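Local atomic coordinates of putative DsbA oxidoreductase SCO1869 (Streptomyces coelicolor A3, PDB entry 3GL5), a protein that is probably a thiol-disulfide oxidoreductase of the DsbA-like branch of the thioredoxin superfamily. Residues A110-R115 against A163-E168; V18-F23 against L119-Y124; E24-A29 against Q199-F204. All blocks are in the same frame, centred on the assembly; numbering follows the deposited sequence. Where two conformers were deposited one is given.

Interactions 2 and 3 share helix 14-28, which opens with the Cys13-Cys16 disulfide, consistent with a thioredoxin-type CxxC. Residues 18-23 turn Lys20 toward helix 116-128, and one turn later 24-29 lies against the start of helix 201-213; the two contacts have centres about 14 Å apart and touch, Phe204 CD2 lying 3.7 Å from Phe23 CA. Interaction 1, its centre about 18 Å from that of interaction 2, meets it where Ala110 CB packs 3.6 Å from Leu119 CD2. Interactions 1 and 3, about 28 Å apart between centres, both touch the second subunit. The Tyr124 side chain of interaction 2 touches the CxxC residues and lies about 10 Å from the bound sodium ion.

Interaction 1: residues A110-R115 against A163-E168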
loop_
_atom_site.group_PDB
_atom_site.type_symbol
_atom_site.label_atom_id
_atom_site.label_comp_id
_atom_site.label_asym_id
_atom_site.label_seq_id
_atom_site.Cartn_x
_atom_site.Cartn_y
_atom_site.Cartn_z
ATOM N N ALA A 110 0.360 11.886 -5.340
ATOM C CA ALA A 110 -1.041 11.457 -5.184
ATOM C C ALA A 110 -1.246 10.174 -4.358
ATOM O O ALA A 110 -2.162 10.105 -3.549
ATOM C CB ALA A 110 -1.727 11.303 -6.581
ATOM N N LYS A 111 -0.425 9.145 -4.566
ATOM C CA LYS A 111 -0.673 7.848 -3.902
ATOM C C LYS A 111 -0.534 8.061 -2.392
ATOM O O LYS A 111 -1.243 7.432 -1.552
ATOM C CB LYS A 111 0.326 6.802 -4.410
ATOM C CG LYS A 111 0.318 5.456 -3.666
ATOM C CD LYS A 111 1.656 4.727 -3.828
ATOM C CE LYS A 111 1.414 3.246 -4.103
ATOM N NZ LYS A 111 2.551 2.362 -3.689
ATOM N N GLU A 112 0.360 9.000 -2.086
ATOM C CA GLU A 112 0.664 9.431 -0.741
ATOM C C GLU A 112 -0.091 10.717 -0.361
ATOM O O GLU A 112 0.315 11.456 0.543
ATOM C CB GLU A 112 2.164 9.626 -0.601
ATOM C CG GLU A 112 2.653 9.351 0.739
ATOM C CD GLU A 112 3.795 10.254 1.085
ATOM O OE1 GLU A 112 4.851 10.094 0.448
ATOM O OE2 GLU A 112 3.611 11.122 1.986
ATOM N N ARG A 113 -1.192 10.982 -1.047
ATOM C CA ARG A 113 -2.192 11.905 -0.539
ATOM C C ARG A 113 -3.546 11.229 -0.680
ATOM O O ARG A 113 -4.560 11.913 -0.720
ATOM C CB ARG A 113 -2.208 13.227 -1.300
ATOM C CG ARG A 113 -1.029 14.112 -1.091
ATOM C CD ARG A 113 -0.953 14.693 0.352
ATOM N NE ARG A 113 0.319 15.365 0.490
ATOM C CZ ARG A 113 1.424 14.795 0.961
ATOM N NH1 ARG A 113 1.420 13.540 1.403
ATOM N NH2 ARG A 113 2.545 15.497 0.999
ATOM N N GLY A 114 -3.556 9.895 -0.774
ATOM C CA GLY A 114 -4.774 9.104 -0.977
ATOM C C GLY A 114 -5.588 9.451 -2.223
ATOM O O GLY A 114 -6.785 9.107 -2.307
ATOM N N ARG A 115 -4.966 10.135 -3.184
ATOM C CA ARG A 115 -5.673 10.612 -4.379
ATOM C C ARG A 115 -5.174 9.914 -5.640
ATOM O O ARG A 115 -5.299 10.454 -6.733
ATOM C CB ARG A 115 -5.559 12.144 -4.518
ATOM C CG ARG A 115 -6.025 12.956 -3.266
ATOM C CD ARG A 115 -7.371 13.729 -3.395
ATOM N NE ARG A 115 -7.299 15.020 -2.668
ATOM C CZ ARG A 115 -8.320 15.718 -2.133
ATOM N NH1 ARG A 115 -9.582 15.296 -2.204
ATOM N NH2 ARG A 115 -8.069 16.866 -1.502
ATOM N N ALA A 163 14.463 14.454 -7.965
ATOM C CA ALA A 163 14.582 13.290 -7.080
ATOM C C ALA A 163 13.300 12.975 -6.312
ATOM O O ALA A 163 13.160 11.870 -5.810
ATOM C CB ALA A 163 15.762 13.464 -6.098
ATOM N N ALA A 164 12.392 13.955 -6.206
ATOM C CA ALA A 164 11.118 13.787 -5.525
ATOM C C ALA A 164 10.327 12.645 -6.137
ATOM O O ALA A 164 9.798 12.790 -7.254
ATOM C CB ALA A 164 10.301 15.079 -5.572
ATOM N N TYR A 165 10.246 11.532 -5.393
ATOM C CA TYR A 165 9.499 10.326 -5.739
ATOM C C TYR A 165 10.139 9.466 -6.832
ATOM O O TYR A 165 9.543 8.459 -7.285
ATOM C CB TYR A 165 8.023 10.638 -6.076
ATOM C CG TYR A 165 7.260 11.054 -4.857
ATOM C CD1 TYR A 165 6.982 10.135 -3.858
ATOM C CD2 TYR A 165 6.854 12.373 -4.675
ATOM C CE1 TYR A 165 6.287 10.508 -2.701
ATOM C CE2 TYR A 165 6.158 12.757 -3.520
ATOM C CZ TYR A 165 5.875 11.813 -2.545
ATOM O OH TYR A 165 5.218 12.169 -1.376
ATOM N N ALA A 166 11.345 9.848 -7.245
ATOM C CA ALA A 166 12.061 9.092 -8.270
ATOM C C ALA A 166 12.324 7.638 -7.830
ATOM O O ALA A 166 12.208 6.704 -8.629
ATOM C CB ALA A 166 13.373 9.809 -8.644
ATOM N N ASP A 167 12.685 7.462 -6.562
ATOM C CA ASP A 167 13.019 6.134 -6.040
ATOM C C ASP A 167 11.800 5.223 -6.126
ATOM O O ASP A 167 11.899 4.034 -6.505
ATOM C CB ASP A 167 13.460 6.239 -4.585
ATOM C CG ASP A 167 14.915 6.723 -4.417
ATOM O OD1 ASP A 167 15.685 6.865 -5.409
ATOM O OD2 ASP A 167 15.303 6.929 -3.240
ATOM N N GLU A 168 10.662 5.816 -5.792
ATOM C CA GLU A 168 9.393 5.136 -5.776
ATOM C C GLU A 168 8.974 4.723 -7.194
ATOM O O GLU A 168 8.498 3.619 -7.408
ATOM C CB GLU A 168 8.318 6.049 -5.162
ATOM C CG GLU A 168 8.411 6.194 -3.643
ATOM C CD GLU A 168 9.506 7.155 -3.206
ATOM O OE1 GLU A 168 10.192 7.790 -4.044
ATOM O OE2 GLU A 168 9.674 7.285 -1.992
#
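Tyr165 meets Glu112 through its phenol oxygen, the two side chains crossing at about a right angle, and a single hydrogen bond carries the contact: Tyr165 OH gives its proton to Glu112 OE1 at 2.8 Å. Seen from the tyrosine, the carboxylate oxygen sits at the ring edge, in plane; seen from the glutamate, the hydroxyl comes down from above the carboxylate, 63° out of its plane. Ring and carboxylate are themselves turned 64° apart, so nothing stacks. The ring gets there because Tyr165 CG lies anti to the carbonyl carbon, chi1 -70°, which sends the phenol across the gap while the nearest CA atoms, those of Glu112 and Tyr165, stay 10.2 Å apart.

Both residues stand at helix boundaries. Glu112 is the first to leave helical geometry after helix 101-111, and Tyr165, with positive phi, is the N-cap residue of helix 166-178. Next to the glutamate, the backbone turns back on itself as Ala110 O accepts from both Arg113 N and Arg115 N. Arg113 NH1 also bonds weakly to Glu112 O, while its NE forms a salt bridge with Glu154.

The contact lies at the surface, where Glu112 and Arg113 both pack against Arg113 of the second subunit. Within its own chain Tyr165 packs on His108 and Leu109 of helix 101-111 and on Val158 of helix 152-160, so the residue that begins helix 166-178 ties three helices together.

Interaction 2: residues V18-F23 against L119-Y124; sequences VGKARF and LLDAFY
Lys20 reaches from helix 14-28 to helix 116-128 and makes every contact between 18-23 and 119-124. Its methylenes do the apolar work: CD rests 4.0 Å from Leu120 CD2, the two chains lying alongside with their ends running opposite ways, and CE lies 4.0 Å from Tyr124 CE2, near the plane of the ring and at its edge. At the tip, NZ is held chiefly by a salt bridge to Glu24 OE2, one turn further along its own helix, and by another to Glu117 OE2, one turn before Asp121. A third, from NZ to Asp121 OD1 at 2.8 Å, is less sure because the exact place of that oxygen is doubtful.

The torsions make this route possible. With CG anti to the backbone N (chi1 176°) the chain extends toward helix 116-128, and bends at chi3 and chi4 swing the ammonium round to the acids. This cluster of carboxylates around one buried lysine would be expected to favour its charged form. A methionine here would probably leave the close carboxylates of Glu24 and Glu117, and that of Asp121, without the positive charge that offsets them.

The segment axes approach no closer than 12.3 Å and run at 136° to each other, so it takes a long side chain to span the gap. The sheet lines the contact: Lys20 and Leu120 pack on His40 of strand 36-42 and Tyr124 on Ser9 of strand 3-9, while the Tyr124 ring meets that of Tyr17, back on helix 14-28. Helix 116-128 also packs on helix 101-111, Leu120 on Leu107 and Phe123 on Leu103 and Leu106.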
loop_
_atom_site.group_PDB
_atom_site.type_symbol
_atom_site.label_atom_id
_atom_site.label_comp_id
_atom_site.label_asym_id
_atom_site.label_seq_id
_atom_site.Cartn_x
_atom_site.Cartn_y
_atom_site.Cartn_z
ATOM N N VAL A 18 -7.915 1.906 -21.681
ATOM C CA VAL A 18 -9.049 1.017 -21.965
ATOM C C VAL A 18 -9.093 -0.163 -20.969
ATOM O O VAL A 18 -10.168 -0.471 -20.424
ATOM C CB VAL A 18 -9.092 0.526 -23.477
ATOM C CG1 VAL A 18 -10.330 -0.283 -23.765
ATOM C CG2 VAL A 18 -9.100 1.729 -24.421
ATOM N N GLY A 19 -7.941 -0.797 -20.716
ATOM C CA GLY A 19 -7.885 -1.935 -19.780
ATOM C C GLY A 19 -8.228 -1.624 -18.327
ATOM O O GLY A 19 -8.708 -2.502 -17.557
ATOM N N LYS A 20 -7.980 -0.393 -17.907
ATOM C CA LYS A 20 -8.349 -0.023 -16.558
ATOM C C LYS A 20 -9.889 -0.095 -16.408
ATOM O O LYS A 20 -10.411 -0.650 -15.443
ATOM C CB LYS A 20 -7.855 1.385 -16.202
ATOM C CG LYS A 20 -8.345 1.801 -14.769
ATOM C CD LYS A 20 -7.487 2.890 -14.194
ATOM C CE LYS A 20 -8.183 4.173 -14.250
ATOM N NZ LYS A 20 -9.202 4.184 -13.150
ATOM N N ALA A 21 -10.593 0.442 -17.402
ATOM C CA ALA A 21 -12.057 0.484 -17.382
ATOM C C ALA A 21 -12.630 -0.923 -17.476
ATOM O O ALA A 21 -13.625 -1.259 -16.791
ATOM C CB ALA A 21 -12.575 1.346 -18.510
ATOM N N ARG A 22 -11.999 -1.757 -18.300
ATOM C CA ARG A 22 -12.439 -3.150 -18.452
ATOM C C ARG A 22 -12.301 -3.931 -17.138
ATOM O O ARG A 22 -13.198 -4.680 -16.754
ATOM C CB ARG A 22 -11.708 -3.844 -19.609
ATOM C CG ARG A 22 -12.449 -3.741 -20.862
ATOM C CD ARG A 22 -11.704 -4.291 -22.048
ATOM N NE ARG A 22 -12.202 -3.717 -23.296
ATOM C CZ ARG A 22 -11.639 -3.938 -24.484
ATOM N NH1 ARG A 22 -10.558 -4.686 -24.584
ATOM N NH2 ARG A 22 -12.130 -3.387 -25.577
ATOM N N PHE A 23 -11.177 -3.727 -16.456
ATOM C CA PHE A 23 -10.935 -4.347 -15.185
ATOM C C PHE A 23 -11.942 -3.894 -14.153
ATOM O O PHE A 23 -12.411 -4.710 -13.339
ATOM C CB PHE A 23 -9.542 -4.025 -14.647
ATOM C CG PHE A 23 -9.351 -4.501 -13.250
ATOM C CD1 PHE A 23 -9.156 -5.851 -12.990
ATOM C CD2 PHE A 23 -9.479 -3.614 -12.180
ATOM C CE1 PHE A 23 -9.042 -6.309 -11.701
ATOM C CE2 PHE A 23 -9.369 -4.062 -10.869
ATOM C CZ PHE A 23 -9.128 -5.399 -10.624
ATOM N N LEU A 119 -5.859 11.205 -9.663
ATOM C CA LEU A 119 -4.848 11.824 -10.529
ATOM C C LEU A 119 -4.554 10.926 -11.756
ATOM O O LEU A 119 -4.290 11.423 -12.874
ATOM C CB LEU A 119 -3.553 12.144 -9.768
ATOM C CG LEU A 119 -2.467 12.910 -10.532
ATOM C CD1 LEU A 119 -2.991 14.256 -11.047
ATOM C CD2 LEU A 119 -1.160 13.047 -9.695
ATOM N N LEU A 120 -4.612 9.618 -11.542
ATOM C CA LEU A 120 -4.440 8.670 -12.649
ATOM C C LEU A 120 -5.501 8.923 -13.750
ATOM O O LEU A 120 -5.168 9.111 -14.933
ATOM C CB LEU A 120 -4.448 7.237 -12.114
ATOM C CG LEU A 120 -4.244 6.120 -13.129
ATOM C CD1 LEU A 120 -2.899 6.266 -13.903
ATOM C CD2 LEU A 120 -4.404 4.749 -12.448
ATOM N N ASP A 121 -6.769 8.980 -13.346
ATOM C CA ASP A 121 -7.846 9.298 -14.290
ATOM C C ASP A 121 -7.709 10.676 -14.888
ATOM O O ASP A 121 -7.987 10.823 -16.049
ATOM C CB ASP A 121 -9.221 9.145 -13.677
ATOM C CG ASP A 121 -9.572 7.711 -13.379
ATOM O OD1 ASP A 121 -9.135 6.785 -14.108
ATOM O OD2 ASP A 121 -10.320 7.505 -12.390
ATOM N N ALA A 122 -7.219 11.666 -14.124
ATOM C CA ALA A 122 -6.986 12.992 -14.685
ATOM C C ALA A 122 -5.921 12.972 -15.758
ATOM O O ALA A 122 -6.056 13.626 -16.762
ATOM C CB ALA A 122 -6.590 14.000 -13.609
ATOM N N PHE A 123 -4.796 12.325 -15.469
ATOM C CA PHE A 123 -3.730 12.259 -16.432
ATOM C C PHE A 123 -4.166 11.519 -17.724
ATOM O O PHE A 123 -3.803 11.954 -18.830
ATOM C CB PHE A 123 -2.432 11.629 -15.824
ATOM C CG PHE A 123 -1.663 12.565 -14.891
ATOM C CD1 PHE A 123 -1.989 13.953 -14.808
ATOM C CD2 PHE A 123 -0.599 12.078 -14.106
ATOM C CE1 PHE A 123 -1.265 14.835 -13.949
ATOM C CE2 PHE A 123 0.126 12.961 -13.262
ATOM C CZ PHE A 123 -0.199 14.334 -13.207
ATOM N N TYR A 124 -4.915 10.419 -17.569
ATOM C CA TYR A 124 -5.453 9.662 -18.715
ATOM C C TYR A 124 -6.373 10.518 -19.560
ATOM O O TYR A 124 -6.239 10.519 -20.812
ATOM C CB TYR A 124 -6.227 8.429 -18.265
ATOM C CG TYR A 124 -5.412 7.209 -17.953
ATOM C CD1 TYR A 124 -4.299 6.840 -18.744
ATOM C CD2 TYR A 124 -5.776 6.377 -16.880
ATOM C CE1 TYR A 124 -3.572 5.676 -18.445
ATOM C CE2 TYR A 124 -5.061 5.245 -16.581
ATOM C CZ TYR A 124 -3.960 4.901 -17.365
ATOM O OH TYR A 124 -3.262 3.770 -17.042
#

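Interaction 3: residues E24-A29 against Q199-F204; sequences EKALAA and QPAEVF
This is a close, small-residue helix contact: the later turns of helix 14-28 lie against the first turn of helix 201-213, within the thioredoxin-type part of the chain. The backbones come very near, with Ala26 CA and Ala201 CA only 4.8 Å apart. Ala26 is the hub. Its methyl CB points into the other helix and touches Ala201 CB at 3.9 Å, the carbonyl oxygen Ala201 O at 3.3 Å, and Phe204 CB at 3.4 Å.

Phe204 thus offers Ala26 its CB, one turn on from Ala201, while its ring leads off elsewhere: CG lies anti to the carbonyl carbon (chi1 -76°), and the ring meets that of Phe187 and has Gln199 CB over one face, displaced toward the rim. Along the exposed border Lys25 lays its aliphatic stem beside the alanine, CD 4.1 Å from Ala201 CB, the chain bending at chi3 and chi4 beyond that point.

No hydrogen bond or salt bridge joins the two segments. Their union therefore depends on shape and apolar burial, and two alanines facing each other leave the backbones free to come this close, where bulkier side chains would hold them further apart.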
loop_
_atom_site.group_PDB
_atom_site.type_symbol
_atom_site.label_atom_id
_atom_site.label_comp_id
_atom_site.label_asym_id
_atom_site.label_seq_id
_atom_site.Cartn_x
_atom_site.Cartn_y
_atom_site.Cartn_z
ATOM N N GLU A 24 -12.224 -2.593 -14.134
ATOM C CA GLU A 24 -13.102 -2.054 -13.122
ATOM C C GLU A 24 -14.511 -2.598 -13.338
ATOM O O GLU A 24 -15.234 -2.995 -12.387
ATOM C CB GLU A 24 -13.086 -0.535 -13.179
ATOM C CG GLU A 24 -11.871 0.083 -12.471
ATOM C CD GLU A 24 -11.650 1.549 -12.819
ATOM O OE1 GLU A 24 -12.503 2.177 -13.490
ATOM O OE2 GLU A 24 -10.589 2.085 -12.448
ATOM N N LYS A 25 -14.891 -2.657 -14.607
ATOM C CA LYS A 25 -16.171 -3.235 -14.947
ATOM C C LYS A 25 -16.233 -4.689 -14.434
ATOM O O LYS A 25 -17.207 -5.074 -13.822
ATOM C CB LYS A 25 -16.447 -3.087 -16.447
ATOM C CG LYS A 25 -17.515 -4.027 -16.977
ATOM C CD LYS A 25 -17.695 -3.915 -18.495
ATOM C CE LYS A 25 -18.977 -3.185 -18.806
ATOM N NZ LYS A 25 -19.679 -3.700 -20.050
ATOM N N ALA A 26 -15.171 -5.466 -14.637
ATOM C CA ALA A 26 -15.124 -6.856 -14.168
ATOM C C ALA A 26 -15.163 -6.924 -12.641
ATOM O O ALA A 26 -15.797 -7.823 -12.041
ATOM C CB ALA A 26 -13.868 -7.533 -14.678
ATOM N N LEU A 27 -14.488 -5.976 -12.002
ATOM C CA LEU A 27 -14.389 -5.995 -10.568
ATOM C C LEU A 27 -15.785 -5.727 -9.913
ATOM O O LEU A 27 -16.151 -6.354 -8.891
ATOM C CB LEU A 27 -13.328 -4.988 -10.116
ATOM C CG LEU A 27 -13.212 -4.849 -8.604
ATOM C CD1 LEU A 27 -12.953 -6.237 -8.011
ATOM C CD2 LEU A 27 -12.149 -3.801 -8.133
ATOM N N ALA A 28 -16.542 -4.803 -10.514
ATOM C CA ALA A 28 -17.869 -4.449 -10.040
ATOM C C ALA A 28 -18.848 -5.608 -10.155
ATOM O O ALA A 28 -19.796 -5.703 -9.386
ATOM C CB ALA A 28 -18.384 -3.221 -10.735
ATOM N N ALA A 29 -18.591 -6.544 -11.052
ATOM C CA ALA A 29 -19.468 -7.707 -11.131
ATOM C C ALA A 29 -18.877 -8.915 -10.408
ATOM O O ALA A 29 -19.477 -9.967 -10.406
ATOM C CB ALA A 29 -19.778 -8.047 -12.584
ATOM N N GLN A 199 -7.638 -7.194 -21.644
ATOM C CA GLN A 199 -8.485 -8.358 -21.790
ATOM C C GLN A 199 -10.007 -8.007 -21.680
ATOM O O GLN A 199 -10.372 -6.948 -21.114
ATOM C CB GLN A 199 -8.064 -9.329 -20.693
ATOM C CG GLN A 199 -6.594 -9.756 -20.776
ATOM C CD GLN A 199 -6.408 -11.070 -21.553
ATOM O OE1 GLN A 199 -7.086 -12.061 -21.273
ATOM N NE2 GLN A 199 -5.486 -11.079 -22.526
ATOM N N PRO A 200 -10.888 -8.878 -22.231
ATOM C CA PRO A 200 -12.344 -8.793 -22.005
ATOM C C PRO A 200 -12.662 -8.795 -20.520
ATOM O O PRO A 200 -11.981 -9.465 -19.740
ATOM C CB PRO A 200 -12.892 -10.102 -22.636
ATOM C CG PRO A 200 -11.850 -10.533 -23.660
ATOM C CD PRO A 200 -10.522 -9.877 -23.265
ATOM N N ALA A 201 -13.691 -8.079 -20.102
ATOM C CA ALA A 201 -14.013 -8.097 -18.681
ATOM C C ALA A 201 -14.211 -9.536 -18.213
ATOM O O ALA A 201 -13.984 -9.834 -17.025
ATOM C CB ALA A 201 -15.241 -7.202 -18.351
ATOM N N GLU A 202 -14.598 -10.402 -19.164
ATOM C CA GLU A 202 -14.779 -11.865 -18.987
ATOM C C GLU A 202 -13.569 -12.570 -18.452
ATOM O O GLU A 202 -13.680 -13.343 -17.487
ATOM C CB GLU A 202 -15.159 -12.594 -20.305
ATOM C CG GLU A 202 -16.468 -12.168 -20.894
ATOM C CD GLU A 202 -17.402 -11.607 -19.826
ATOM O OE1 GLU A 202 -17.569 -12.256 -18.761
ATOM O OE2 GLU A 202 -17.946 -10.501 -20.046
ATOM N N VAL A 203 -12.436 -12.349 -19.111
ATOM C CA VAL A 203 -11.184 -12.901 -18.652
ATOM C C VAL A 203 -10.880 -12.327 -17.258
ATOM O O VAL A 203 -10.637 -13.102 -16.321
ATOM C CB VAL A 203 -10.046 -12.655 -19.650
ATOM C CG1 VAL A 203 -8.800 -13.355 -19.189
ATOM C CG2 VAL A 203 -10.448 -13.181 -21.034
ATOM N N PHE A 204 -10.963 -10.998 -17.108
ATOM C CA PHE A 204 -10.705 -10.374 -15.796
ATOM C C PHE A 204 -11.553 -11.010 -14.684
ATOM O O PHE A 204 -11.050 -11.389 -13.632
ATOM C CB PHE A 204 -10.932 -8.878 -15.844
ATOM C CG PHE A 204 -9.843 -8.132 -16.516
ATOM C CD1 PHE A 204 -8.510 -8.380 -16.190
ATOM C CD2 PHE A 204 -10.132 -7.195 -17.482
ATOM C CE1 PHE A 204 -7.481 -7.677 -16.808
ATOM C CE2 PHE A 204 -9.112 -6.491 -18.128
ATOM C CZ PHE A 204 -7.788 -6.723 -17.776
#